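Side-chain contacts in NAD-dependent aldehyde dehydrogenase (Sinorhizobium meliloti, PDB 3U4J), which probably oxidises aldehydes to carboxylic acids with NAD or NADP as electron acceptor: residues 6-11 / 336-341; 29-34 / 210-215; 182-187 / 478-483; 398-403 / 423-428. All coordinates share one frame; numbering follows the deposited sequence.

Contact 1 (6-11 / 336-341); sequences NFIAPD and PLNERT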
loop_
_atom_site.group_PDB
_atom_site.type_symbol
_atom_site.label_atom_id
_atom_site.label_comp_id
_atom_site.label_asym_id
_atom_site.label_seq_id
_atom_site.Cartn_x
_atom_site.Cartn_y
_atom_site.Cartn_z
ATOM N N ASN A 6 -32.835 -30.501 -25.984
ATOM C CA ASN A 6 -31.836 -30.167 -24.960
ATOM C C ASN A 6 -32.467 -29.869 -23.588
ATOM O O ASN A 6 -31.747 -29.608 -22.621
ATOM C CB ASN A 6 -30.901 -29.032 -25.423
ATOM C CG ASN A 6 -31.645 -27.766 -25.838
ATOM O OD1 ASN A 6 -32.727 -27.822 -26.413
ATOM N ND2 ASN A 6 -31.046 -26.616 -25.568
ATOM N N PHE A 7 -33.800 -29.940 -23.516
ATOM C CA PHE A 7 -34.531 -29.749 -22.276
ATOM C C PHE A 7 -34.489 -31.029 -21.445
ATOM O O PHE A 7 -34.809 -32.096 -21.960
ATOM C CB PHE A 7 -35.990 -29.373 -22.552
ATOM C CG PHE A 7 -36.797 -29.145 -21.304
ATOM C CD1 PHE A 7 -36.402 -28.179 -20.372
ATOM C CD2 PHE A 7 -37.933 -29.919 -21.031
ATOM C CE1 PHE A 7 -37.136 -27.962 -19.203
ATOM C CE2 PHE A 7 -38.683 -29.701 -19.859
ATOM C CZ PHE A 7 -38.274 -28.718 -18.941
ATOM N N ILE A 8 -34.088 -30.927 -20.172
ATOM C CA ILE A 8 -34.099 -32.080 -19.272
ATOM C C ILE A 8 -35.331 -31.942 -18.361
ATOM O O ILE A 8 -35.399 -31.051 -17.488
ATOM C CB ILE A 8 -32.782 -32.193 -18.444
ATOM C CG1 ILE A 8 -31.577 -32.396 -19.377
ATOM C CG2 ILE A 8 -32.856 -33.348 -17.471
ATOM C CD1 ILE A 8 -30.242 -32.420 -18.663
ATOM N N ALA A 9 -36.330 -32.785 -18.586
ATOM C CA ALA A 9 -37.590 -32.628 -17.852
ATOM C C ALA A 9 -37.331 -32.965 -16.380
ATOM O O ALA A 9 -36.612 -33.904 -16.098
ATOM C CB ALA A 9 -38.675 -33.517 -18.439
ATOM N N PRO A 10 -37.887 -32.167 -15.446
ATOM C CA PRO A 10 -37.745 -32.478 -14.031
ATOM C C PRO A 10 -38.202 -33.908 -13.760
ATOM O O PRO A 10 -39.204 -34.363 -14.318
ATOM C CB PRO A 10 -38.698 -31.499 -13.336
ATOM C CG PRO A 10 -39.065 -30.490 -14.324
ATOM C CD PRO A 10 -38.662 -30.934 -15.687
ATOM N N ASP A 11 -37.460 -34.617 -12.929
ATOM C CA ASP A 11 -37.866 -35.960 -12.513
ATOM C C ASP A 11 -38.523 -35.840 -11.136
ATOM O O ASP A 11 -37.837 -35.656 -10.132
ATOM C CB ASP A 11 -36.630 -36.864 -12.453
ATOM C CG ASP A 11 -36.959 -38.304 -12.048
ATOM O OD1 ASP A 11 -38.105 -38.622 -11.672
ATOM O OD2 ASP A 11 -36.037 -39.128 -12.108
ATOM N N PRO A 336 -32.956 -28.790 -12.378
ATOM C CA PRO A 336 -31.771 -28.382 -11.608
ATOM C C PRO A 336 -31.083 -29.518 -10.854
ATOM O O PRO A 336 -29.907 -29.395 -10.529
ATOM C CB PRO A 336 -32.300 -27.306 -10.655
ATOM C CG PRO A 336 -33.580 -26.794 -11.320
ATOM C CD PRO A 336 -34.155 -28.014 -12.004
ATOM N N LEU A 337 -31.785 -30.624 -10.599
ATOM C CA LEU A 337 -31.217 -31.732 -9.828
ATOM C C LEU A 337 -30.417 -32.686 -10.692
ATOM O O LEU A 337 -29.739 -33.572 -10.166
ATOM C CB LEU A 337 -32.315 -32.518 -9.093
ATOM C CG LEU A 337 -33.047 -31.731 -8.003
ATOM C CD1 LEU A 337 -34.055 -32.638 -7.291
ATOM C CD2 LEU A 337 -32.020 -31.165 -7.003
ATOM N N ASN A 338 -30.503 -32.517 -12.017
ATOM C CA ASN A 338 -29.712 -33.359 -12.926
ATOM C C ASN A 338 -28.291 -32.823 -13.073
ATOM O O ASN A 338 -28.097 -31.638 -13.326
ATOM C CB ASN A 338 -30.386 -33.442 -14.294
ATOM C CG ASN A 338 -29.879 -34.608 -15.109
ATOM O OD1 ASN A 338 -28.675 -34.718 -15.371
ATOM N ND2 ASN A 338 -30.800 -35.486 -15.530
ATOM N N GLU A 339 -27.305 -33.699 -12.927
ATOM C CA GLU A 339 -25.883 -33.313 -12.989
ATOM C C GLU A 339 -25.460 -32.787 -14.366
ATOM O O GLU A 339 -24.491 -32.053 -14.463
ATOM C CB GLU A 339 -24.983 -34.503 -12.606
ATOM C CG GLU A 339 -25.094 -34.923 -11.119
ATOM C CD GLU A 339 -24.454 -33.921 -10.164
ATOM O OE1 GLU A 339 -23.585 -33.106 -10.594
ATOM O OE2 GLU A 339 -24.802 -33.955 -8.970
ATOM N N ARG A 340 -26.199 -33.162 -15.414
ATOM C CA ARG A 340 -25.909 -32.721 -16.788
ATOM C C ARG A 340 -26.425 -31.316 -17.087
ATOM O O ARG A 340 -25.973 -30.670 -18.032
ATOM C CB ARG A 340 -26.501 -33.714 -17.820
ATOM C CG ARG A 340 -25.927 -35.129 -17.726
ATOM C CD ARG A 340 -26.523 -36.153 -18.764
ATOM N NE ARG A 340 -27.745 -35.730 -19.476
ATOM C CZ ARG A 340 -28.970 -36.231 -19.291
ATOM N NH1 ARG A 340 -29.216 -37.190 -18.392
ATOM N NH2 ARG A 340 -29.971 -35.764 -20.012
ATOM N N THR A 341 -27.366 -30.829 -16.282
ATOM C CA THR A 341 -27.998 -29.531 -16.546
ATOM C C THR A 341 -26.997 -28.377 -16.434
ATOM O O THR A 341 -26.233 -28.306 -15.458
ATOM C CB THR A 341 -29.188 -29.307 -15.580
ATOM O OG1 THR A 341 -30.136 -30.369 -15.760
ATOM C CG2 THR A 341 -29.880 -27.962 -15.863
#
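Ile8 reaches across to Asn338, Arg340 and Thr341: its CG2 meets Asn338, while CD1 lies between Arg340 and Thr341. Ile8 CG2 is 3.5 Å from Asn338 ND2, where the two side chains run at about a right angle. The longer branch, with CG1 beside the backbone N (chi1 -62°) and the rest extended, carries its methyl between two polar groups: Arg340 NH2 is 3.6 Å from Ile8 CD1, and Thr341 OG1 is equally 3.6 Å from Ile8 CD1. The guanidinium meets this methyl obliquely, neither flat on it nor edge-on. Arg340 gets there by a bend halfway along its chain, which brings Arg340 NH2 back to within 3.8 Å of Ile8 CG1. The contacts between the segments are van der Waals ones, methyls against polar groups, and a branched isoleucine suits the place because it offers methyls in two directions.

The polar groups around it are held from their own side. Asn338 OD1 accepts from Arg340 N at 2.9 Å, with the donor in the carbonyl plane on a lone pair, which fixes the rotation of the amide so that ND2 faces Ile8. Thr341 OG1 is bonded to Asp335 O. Behind Ile8, its backbone bonds to Phe333 and Asp335 join strand 7-8 in parallel to strand 333-334. Farther along the N-terminal segment comes the calcium-binding Leu17.

Residues 338-341 form a type I beta turn, closed by Thr341 N to Asn338 O (3.2 Å), with an Asx turn at Asn338, and against it packs Ile8 of the short parallel strand pair.

Contact 2 (29-34 / 210-215); sequences GKSVDA and LAREAG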
loop_
_atom_site.group_PDB
_atom_site.type_symbol
_atom_site.label_atom_id
_atom_site.label_comp_id
_atom_site.label_asym_id
_atom_site.label_seq_id
_atom_site.Cartn_x
_atom_site.Cartn_y
_atom_site.Cartn_z
ATOM N N GLY A 29 -27.285 -15.496 18.851
ATOM C CA GLY A 29 -26.839 -16.868 19.037
ATOM C C GLY A 29 -27.932 -17.894 19.179
ATOM O O GLY A 29 -27.610 -19.080 19.322
ATOM N N LYS A 30 -29.211 -17.454 19.141
ATOM C CA LYS A 30 -30.385 -18.348 19.336
ATOM C C LYS A 30 -31.195 -18.498 18.065
ATOM O O LYS A 30 -31.466 -17.522 17.384
ATOM C CB LYS A 30 -31.365 -17.829 20.416
ATOM C CG LYS A 30 -30.783 -17.419 21.751
ATOM C CD LYS A 30 -30.449 -18.584 22.651
ATOM C CE LYS A 30 -29.951 -18.060 24.011
ATOM N NZ LYS A 30 -28.693 -18.762 24.420
ATOM N N SER A 31 -31.616 -19.719 17.766
ATOM C CA SER A 31 -32.549 -19.948 16.673
ATOM C C SER A 31 -33.978 -19.605 17.137
ATOM O O SER A 31 -34.452 -20.110 18.158
ATOM C CB SER A 31 -32.455 -21.386 16.186
ATOM O OG SER A 31 -31.162 -21.655 15.637
ATOM N N VAL A 32 -34.651 -18.728 16.408
ATOM C CA VAL A 32 -35.923 -18.183 16.881
ATOM C C VAL A 32 -36.935 -18.091 15.744
ATOM O O VAL A 32 -36.554 -17.963 14.577
ATOM C CB VAL A 32 -35.790 -16.781 17.556
ATOM C CG1 VAL A 32 -35.035 -16.866 18.861
ATOM C CG2 VAL A 32 -35.134 -15.753 16.630
ATOM N N ASP A 33 -38.219 -18.156 16.107
ATOM C CA ASP A 33 -39.309 -17.914 15.179
ATOM C C ASP A 33 -39.582 -16.420 15.161
ATOM O O ASP A 33 -39.049 -15.679 15.982
ATOM C CB ASP A 33 -40.573 -18.636 15.661
ATOM C CG ASP A 33 -40.410 -20.147 15.699
ATOM O OD1 ASP A 33 -39.850 -20.717 14.746
ATOM O OD2 ASP A 33 -40.848 -20.757 16.697
ATOM N N ALA A 34 -40.405 -15.970 14.219
ATOM C CA ALA A 34 -41.006 -14.652 14.354
ATOM C C ALA A 34 -41.904 -14.666 15.585
ATOM O O ALA A 34 -42.525 -15.691 15.902
ATOM C CB ALA A 34 -41.809 -14.302 13.133
ATOM N N LEU A 210 -23.502 -22.182 10.743
ATOM C CA LEU A 210 -22.075 -22.584 10.685
ATOM C C LEU A 210 -21.172 -21.628 11.465
ATOM O O LEU A 210 -20.254 -22.077 12.168
ATOM C CB LEU A 210 -21.587 -22.735 9.247
ATOM C CG LEU A 210 -22.356 -23.756 8.400
ATOM C CD1 LEU A 210 -21.719 -23.901 7.020
ATOM C CD2 LEU A 210 -22.434 -25.094 9.094
ATOM N N ALA A 211 -21.416 -20.321 11.356
ATOM C CA ALA A 211 -20.672 -19.357 12.179
ATOM C C ALA A 211 -20.850 -19.645 13.676
ATOM O O ALA A 211 -19.880 -19.595 14.472
ATOM C CB ALA A 211 -21.083 -17.874 11.844
ATOM N N ARG A 212 -22.078 -19.958 14.071
ATOM C CA ARG A 212 -22.331 -20.317 15.487
ATOM C C ARG A 212 -21.563 -21.600 15.828
ATOM O O ARG A 212 -20.906 -21.694 16.865
ATOM C CB ARG A 212 -23.834 -20.525 15.734
ATOM C CG ARG A 212 -24.179 -20.854 17.183
ATOM C CD ARG A 212 -25.697 -20.870 17.408
ATOM N NE ARG A 212 -26.422 -21.822 16.557
ATOM C CZ ARG A 212 -27.752 -21.817 16.423
ATOM N NH1 ARG A 212 -28.480 -20.911 17.091
ATOM N NH2 ARG A 212 -28.352 -22.697 15.629
ATOM N N GLU A 213 -21.634 -22.585 14.936
ATOM C CA GLU A 213 -20.931 -23.875 15.149
ATOM C C GLU A 213 -19.393 -23.707 15.279
ATOM O O GLU A 213 -18.745 -24.410 16.067
ATOM C CB GLU A 213 -21.303 -24.852 14.014
ATOM C CG GLU A 213 -20.772 -26.294 14.134
ATOM C CD GLU A 213 -21.490 -27.257 13.156
ATOM O OE1 GLU A 213 -22.450 -26.817 12.469
ATOM O OE2 GLU A 213 -21.113 -28.456 13.071
ATOM N N ALA A 214 -18.829 -22.769 14.518
ATOM C CA ALA A 214 -17.395 -22.460 14.557
ATOM C C ALA A 214 -16.981 -21.769 15.856
ATOM O O ALA A 214 -15.791 -21.698 16.148
ATOM C CB ALA A 214 -16.993 -21.575 13.362
ATOM N N GLY A 215 -17.943 -21.218 16.597
ATOM C CA GLY A 215 -17.649 -20.521 17.858
ATOM C C GLY A 215 -17.630 -19.000 17.741
ATOM O O GLY A 215 -17.097 -18.316 18.606
#
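Arg212 grips Ser31 end-on: NH1 and NH2 both donate to the single hydroxyl oxygen. Arg212 NH2 stands 3.0 Å from Ser31 OG and Arg212 NH1 stands 3.1 Å from it, the bonds being moderately bent at 150° and 142°. Arg212 NH1 has a second acceptor, Gly29 O, at 3.0 Å, and this bond is straighter, 161°. Both oxygens lie close to the guanidinium plane, so the flat group presents its edge to the strand. The fit is less regular from the carbonyl's side, for NH1 sits well above the plane of the Gly29 peptide instead of on a lone pair. Arg212 CD also presses on Gly29 O, at 3.2 Å.

Length is what makes arginine suitable here. Its CG is anti to the backbone N and the next torsion is also extended, so the chain leaves the helix almost straight before turning at the CG-CD bond to lay its nitrogens along the strand. Serine is short enough to offer an oxygen close to the backbone, beside the carbonyl that NH1 also uses. Gly29 adopts a positive phi, readily accessible to glycine, at the turn joining strands 25-27 and 30-32, and its carbonyl O accepts from Arg212.

Farther out, Val32 bonds to Met25 through the backbone within the antiparallel hairpin, and the arginine chain also touches Leu26 of strand 25-27. Helix 202-214, which ends in a Schellman motif at Gly215, packs by Leu210 and Ala214 on helix 84-100. Arg212 thus ties the hairpin at the protein surface to the last turn of a helix whose other side rests on its neighbour.

Contact 3 (182-187 / 478-483); sequences VPWAIG and RELGRY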
loop_
_atom_site.group_PDB
_atom_site.type_symbol
_atom_site.label_atom_id
_atom_site.label_comp_id
_atom_site.label_asym_id
_atom_site.label_seq_id
_atom_site.Cartn_x
_atom_site.Cartn_y
_atom_site.Cartn_z
ATOM N N VAL A 182 -20.396 -10.758 4.158
ATOM C CA VAL A 182 -20.248 -11.068 5.584
ATOM C C VAL A 182 -18.776 -11.201 6.030
ATOM O O VAL A 182 -18.381 -10.574 7.005
ATOM C CB VAL A 182 -21.107 -12.306 6.014
ATOM C CG1 VAL A 182 -20.789 -12.760 7.464
ATOM C CG2 VAL A 182 -22.623 -12.012 5.849
ATOM N N PRO A 183 -17.956 -12.002 5.313
ATOM C CA PRO A 183 -16.578 -12.195 5.840
ATOM C C PRO A 183 -15.748 -10.907 5.858
ATOM O O PRO A 183 -14.952 -10.710 6.765
ATOM C CB PRO A 183 -15.954 -13.221 4.855
ATOM C CG PRO A 183 -17.099 -13.900 4.186
ATOM C CD PRO A 183 -18.210 -12.845 4.129
ATOM N N TRP A 184 -15.944 -10.029 4.876
ATOM C CA TRP A 184 -15.249 -8.770 4.838
ATOM C C TRP A 184 -15.690 -7.837 5.963
ATOM O O TRP A 184 -14.861 -7.124 6.565
ATOM C CB TRP A 184 -15.410 -8.106 3.468
ATOM C CG TRP A 184 -14.373 -8.622 2.456
ATOM C CD1 TRP A 184 -13.224 -7.986 2.076
ATOM C CD2 TRP A 184 -14.395 -9.879 1.741
ATOM N NE1 TRP A 184 -12.527 -8.773 1.180
ATOM C CE2 TRP A 184 -13.221 -9.930 0.948
ATOM C CE3 TRP A 184 -15.300 -10.954 1.681
ATOM C CZ2 TRP A 184 -12.924 -11.010 0.084
ATOM C CZ3 TRP A 184 -15.001 -12.060 0.840
ATOM C CH2 TRP A 184 -13.811 -12.073 0.051
ATOM N N ALA A 185 -16.986 -7.864 6.250
ATOM C CA ALA A 185 -17.565 -7.047 7.312
ATOM C C ALA A 185 -17.138 -7.537 8.707
ATOM O O ALA A 185 -16.544 -6.798 9.481
ATOM C CB ALA A 185 -19.135 -7.046 7.163
ATOM N N ILE A 186 -17.402 -8.796 9.038
ATOM C CA ILE A 186 -17.020 -9.277 10.391
ATOM C C ILE A 186 -15.496 -9.410 10.520
ATOM O O ILE A 186 -14.950 -9.280 11.606
ATOM C CB ILE A 186 -17.713 -10.608 10.772
ATOM C CG1 ILE A 186 -17.305 -11.752 9.820
ATOM C CG2 ILE A 186 -19.225 -10.398 10.763
ATOM C CD1 ILE A 186 -17.558 -13.172 10.343
ATOM N N GLY A 187 -14.813 -9.651 9.402
ATOM C CA GLY A 187 -13.342 -9.641 9.381
ATOM C C GLY A 187 -12.773 -8.273 9.706
ATOM O O GLY A 187 -11.718 -8.173 10.308
ATOM N N ARG A 478 -16.727 -0.644 -3.278
ATOM C CA ARG A 478 -16.059 -1.822 -3.838
ATOM C C ARG A 478 -15.990 -2.943 -2.824
ATOM O O ARG A 478 -15.730 -2.704 -1.649
ATOM C CB ARG A 478 -14.658 -1.461 -4.311
ATOM C CG ARG A 478 -14.640 -0.601 -5.604
ATOM C CD ARG A 478 -15.069 -1.432 -6.836
ATOM N NE ARG A 478 -14.988 -0.693 -8.101
ATOM C CZ ARG A 478 -15.941 0.122 -8.560
ATOM N NH1 ARG A 478 -17.042 0.350 -7.832
ATOM N NH2 ARG A 478 -15.786 0.728 -9.747
ATOM N N GLU A 479 -16.226 -4.161 -3.285
ATOM C CA GLU A 479 -16.210 -5.338 -2.436
ATOM C C GLU A 479 -15.016 -6.208 -2.831
ATOM O O GLU A 479 -14.400 -5.978 -3.885
ATOM C CB GLU A 479 -17.521 -6.124 -2.597
ATOM C CG GLU A 479 -18.820 -5.291 -2.438
ATOM C CD GLU A 479 -19.019 -4.740 -1.019
ATOM O OE1 GLU A 479 -18.662 -5.436 -0.023
ATOM O OE2 GLU A 479 -19.529 -3.600 -0.914
ATOM N N LEU A 480 -14.704 -7.186 -1.979
ATOM C CA LEU A 480 -13.736 -8.238 -2.254
ATOM C C LEU A 480 -12.301 -7.714 -2.231
ATOM O O LEU A 480 -12.076 -6.527 -2.017
ATOM C CB LEU A 480 -14.015 -8.962 -3.588
ATOM C CG LEU A 480 -15.209 -9.895 -3.745
ATOM C CD1 LEU A 480 -14.954 -10.996 -4.843
ATOM C CD2 LEU A 480 -15.703 -10.494 -2.479
ATOM N N GLY A 481 -11.349 -8.616 -2.438
ATOM C CA GLY A 481 -9.925 -8.282 -2.317
ATOM C C GLY A 481 -9.621 -7.554 -1.014
ATOM O O GLY A 481 -10.206 -7.868 0.018
ATOM N N ARG A 482 -8.726 -6.569 -1.088
ATOM C CA ARG A 482 -8.437 -5.667 0.026
ATOM C C ARG A 482 -9.476 -4.551 0.091
ATOM O O ARG A 482 -9.624 -3.918 1.114
ATOM C CB ARG A 482 -7.047 -5.041 -0.127
ATOM C CG ARG A 482 -5.967 -6.097 -0.103
ATOM C CD ARG A 482 -4.587 -5.573 0.242
ATOM N NE ARG A 482 -3.799 -6.683 0.803
ATOM C CZ ARG A 482 -2.568 -7.034 0.416
ATOM N NH1 ARG A 482 -1.925 -6.357 -0.537
ATOM N NH2 ARG A 482 -1.958 -8.059 1.010
ATOM N N TYR A 483 -10.182 -4.308 -1.013
ATOM C CA TYR A 483 -11.094 -3.163 -1.073
ATOM C C TYR A 483 -12.289 -3.319 -0.141
ATOM O O TYR A 483 -12.723 -2.328 0.490
ATOM C CB TYR A 483 -11.575 -2.914 -2.516
ATOM C CG TYR A 483 -10.477 -2.276 -3.384
ATOM C CD1 TYR A 483 -10.545 -0.927 -3.750
ATOM C CD2 TYR A 483 -9.373 -3.024 -3.817
ATOM C CE1 TYR A 483 -9.526 -0.340 -4.511
ATOM C CE2 TYR A 483 -8.358 -2.446 -4.606
ATOM C CZ TYR A 483 -8.443 -1.118 -4.948
ATOM O OH TYR A 483 -7.442 -0.537 -5.713
#
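The indole of Trp184 has Leu480 over one face and Gly481 O at its edge. Leu480 CD2 sits above the six-membered ring, 3.8 Å from its centroid and 20° off the normal, a CH-pi contact whose nearest approach is 3.5 Å to Trp184 CH2. Leu480 CA lies over the same face nearer the rim, 3.4 Å above the plane of the Trp184 ring, so backbone and side chain of one residue together cover the indole from this side. Although Leu480 starts off directed away from residues 182-187, its end comes back and brings the methyl over the ring.

At the edge, Trp184 NE1 donates to Gly481 O at 2.7 Å. The bond is nearly straight, 171°, and the oxygen lies practically in the ring plane, while the nitrogen is slightly tilted from the carbonyl plane. Trp184 has CG beside its backbone N (chi1 -85°), which swings the indole out from helix 174-187 toward the loop. Gly481 itself has a positive phi, which glycine tolerates easily, and Gly481 N in turn donates to Pro464 O, which probably steadies the bend.

Around the pair, Phe485 meets the indole with its ring inclined to it, and Leu130 of helix 117-138 touches it. The same loop then leads to the subunit interfaces: Tyr483 OH bonds to Gln144 of a second subunit, and Arg482 forms a salt bridge with Glu142 of a third.

Tryptophan does two jobs here. Its broad apolar face suits the leucine, and its one N-H satisfies a carbonyl in the interior, where an unpaired donor or acceptor would probably be costly.

Contact 4 (398-403 / 423-428); sequences IAREEI and ANATEF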
loop_
_atom_site.group_PDB
_atom_site.type_symbol
_atom_site.label_atom_id
_atom_site.label_comp_id
_atom_site.label_asym_id
_atom_site.label_seq_id
_atom_site.Cartn_x
_atom_site.Cartn_y
_atom_site.Cartn_z
ATOM N N ILE A 398 -35.050 -3.651 -25.334
ATOM C CA ILE A 398 -34.202 -4.836 -25.072
ATOM C C ILE A 398 -32.679 -4.567 -25.133
ATOM O O ILE A 398 -31.892 -5.364 -24.598
ATOM C CB ILE A 398 -34.552 -6.072 -25.930
ATOM C CG1 ILE A 398 -34.299 -5.806 -27.427
ATOM C CG2 ILE A 398 -35.981 -6.568 -25.626
ATOM C CD1 ILE A 398 -34.046 -7.084 -28.219
ATOM N N ALA A 399 -32.265 -3.483 -25.792
ATOM C CA ALA A 399 -30.864 -3.046 -25.721
ATOM C C ALA A 399 -30.594 -2.302 -24.416
ATOM O O ALA A 399 -29.486 -2.295 -23.935
ATOM C CB ALA A 399 -30.485 -2.160 -26.912
ATOM N N ARG A 400 -31.612 -1.683 -23.841
ATOM C CA ARG A 400 -31.384 -0.739 -22.753
ATOM C C ARG A 400 -31.655 -1.287 -21.340
ATOM O O ARG A 400 -30.896 -1.002 -20.393
ATOM C CB ARG A 400 -32.239 0.511 -22.985
ATOM C CG ARG A 400 -31.722 1.425 -24.086
ATOM C CD ARG A 400 -30.686 2.405 -23.522
ATOM N NE ARG A 400 -29.919 3.062 -24.580
ATOM C CZ ARG A 400 -29.330 4.247 -24.463
ATOM N NH1 ARG A 400 -29.413 4.924 -23.326
ATOM N NH2 ARG A 400 -28.654 4.749 -25.492
ATOM N N GLU A 401 -32.753 -2.030 -21.186
ATOM C CA GLU A 401 -33.210 -2.436 -19.857
ATOM C C GLU A 401 -32.694 -3.826 -19.486
ATOM O O GLU A 401 -32.489 -4.677 -20.353
ATOM C CB GLU A 401 -34.738 -2.338 -19.767
ATOM C CG GLU A 401 -35.199 -0.966 -20.267
ATOM C CD GLU A 401 -36.660 -0.652 -20.062
ATOM O OE1 GLU A 401 -37.414 -1.494 -19.523
ATOM O OE2 GLU A 401 -37.054 0.483 -20.436
ATOM N N GLU A 402 -32.495 -4.043 -18.186
ATOM C CA GLU A 402 -31.987 -5.300 -17.702
ATOM C C GLU A 402 -33.115 -6.313 -17.705
ATOM O O GLU A 402 -34.082 -6.175 -16.961
ATOM C CB GLU A 402 -31.400 -5.147 -16.291
ATOM C CG GLU A 402 -30.882 -6.467 -15.711
ATOM C CD GLU A 402 -30.262 -6.276 -14.324
ATOM O OE1 GLU A 402 -29.068 -6.626 -14.145
ATOM O OE2 GLU A 402 -30.971 -5.767 -13.434
ATOM N N ILE A 403 -32.988 -7.324 -18.559
ATOM C CA ILE A 403 -34.015 -8.345 -18.689
ATOM C C ILE A 403 -33.891 -9.419 -17.601
ATOM O O ILE A 403 -34.900 -9.899 -17.076
ATOM C CB ILE A 403 -33.947 -8.981 -20.106
ATOM C CG1 ILE A 403 -34.329 -7.939 -21.167
ATOM C CG2 ILE A 403 -34.834 -10.247 -20.201
ATOM C CD1 ILE A 403 -33.918 -8.310 -22.600
ATOM N N ALA A 423 -20.879 0.421 -26.108
ATOM C CA ALA A 423 -20.713 -0.184 -24.792
ATOM C C ALA A 423 -21.104 0.791 -23.690
ATOM O O ALA A 423 -21.804 0.405 -22.749
ATOM C CB ALA A 423 -19.245 -0.701 -24.584
ATOM N N ASN A 424 -20.685 2.051 -23.833
ATOM C CA ASN A 424 -20.939 3.116 -22.839
ATOM C C ASN A 424 -22.308 3.822 -22.882
ATOM O O ASN A 424 -22.622 4.619 -21.997
ATOM C CB ASN A 424 -19.837 4.174 -22.933
ATOM C CG ASN A 424 -18.527 3.707 -22.317
ATOM O OD1 ASN A 424 -18.497 2.775 -21.496
ATOM N ND2 ASN A 424 -17.435 4.344 -22.704
ATOM N N ALA A 425 -23.105 3.528 -23.912
ATOM C CA ALA A 425 -24.403 4.163 -24.135
ATOM C C ALA A 425 -25.428 3.495 -23.235
ATOM O O ALA A 425 -26.447 2.997 -23.701
ATOM C CB ALA A 425 -24.834 4.015 -25.599
ATOM N N THR A 426 -25.154 3.489 -21.936
ATOM C CA THR A 426 -26.021 2.839 -20.976
ATOM C C THR A 426 -25.980 3.682 -19.713
ATOM O O THR A 426 -24.992 4.387 -19.462
ATOM C CB THR A 426 -25.530 1.397 -20.707
ATOM O OG1 THR A 426 -26.271 0.823 -19.626
ATOM C CG2 THR A 426 -24.011 1.381 -20.375
ATOM N N GLU A 427 -27.046 3.642 -18.913
ATOM C CA GLU A 427 -26.962 4.226 -17.570
ATOM C C GLU A 427 -26.218 3.311 -16.572
ATOM O O GLU A 427 -25.867 3.737 -15.468
ATOM C CB GLU A 427 -28.365 4.593 -17.048
ATOM C CG GLU A 427 -29.021 5.718 -17.858
ATOM C CD GLU A 427 -30.397 6.112 -17.342
ATOM O OE1 GLU A 427 -30.617 6.096 -16.106
ATOM O OE2 GLU A 427 -31.256 6.457 -18.188
ATOM N N PHE A 428 -25.992 2.061 -16.976
ATOM C CA PHE A 428 -25.362 1.039 -16.133
ATOM C C PHE A 428 -23.849 1.061 -16.321
ATOM O O PHE A 428 -23.338 1.732 -17.222
ATOM C CB PHE A 428 -25.843 -0.354 -16.515
ATOM C CG PHE A 428 -27.308 -0.614 -16.231
ATOM C CD1 PHE A 428 -27.779 -0.727 -14.916
ATOM C CD2 PHE A 428 -28.203 -0.811 -17.282
ATOM C CE1 PHE A 428 -29.131 -1.020 -14.656
ATOM C CE2 PHE A 428 -29.565 -1.081 -17.036
ATOM C CZ PHE A 428 -30.025 -1.187 -15.718
#
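Arg400 and Ala425 make the polar part of the contact, through a guanidinium face and not its N-H groups. Ala425 O lies 3.2 Å from Arg400 CZ, directly above the centre of the flat group. Arg400 NH2 is 3.3 Å from Ala425 O as well, but the angle is too poor for a hydrogen bond, so the attraction is probably electrostatic, a partly negative oxygen resting on a delocalised positive charge. Arg400 NE is bonded to Pro394 O, which helps hold the group in place. A bend at the CB-CG bond (chi2 -86°) carries the arginine over toward the loop. The Ala425 methyl adds a light touch, and a small side chain here is consistent with the close approach to the backbone.

Aromatic contacts come second. Phe428 points its ring edge at the carbonyl of Arg400, with CE2 3.6 Å from Arg400 O, which lies in the ring plane where the slightly positive ring hydrogens are. Phe428 CZ also comes 4.2 Å from Glu402 CB, a loose and oblique apolar contact. The carboxylate of that glutamate is engaged farther off, with OE1 accepting from Gly273 N.

Turn bonds shape the second segment. Ala425 is the centre of an inverse gamma turn, and Thr426 OG1 accepts from Phe428 N at 2.9 Å, an ST turn just before the phenylalanine whose ring reaches Arg400 and Glu402.

Two helix ends thus meet in the domain built on strands 407-413 and 431-435, and Glu401 to Ile403 belong to the Glu-Glu-Ile-Phe-Gly-Pro motif of aldehyde dehydrogenases, which in relatives borders the nicotinamide end of the cofactor site.

Contact 3 is the most deeply placed, its centre about 13 Å from the chain's centre, with the other three farther out. Contacts 2 and 3 come within about 6 Å at their nearest atoms, while contact 4 approaches contact 3 to about 10 Å. Along the chain, contact 4 lies inside the loop closed by contact 3, whereas contacts 2 and 3 interleave. Contacts 2 and 4 are farthest apart, centres 41 Å from each other across the chain's centre; contact 1 has its centre 32 to 35 Å from the others. Its Asn338 is about 11 Å, side chain to side chain, from calcium-binding Leu17, and contact 4 carries the motif that borders the cofactor site in relatives, probably here too.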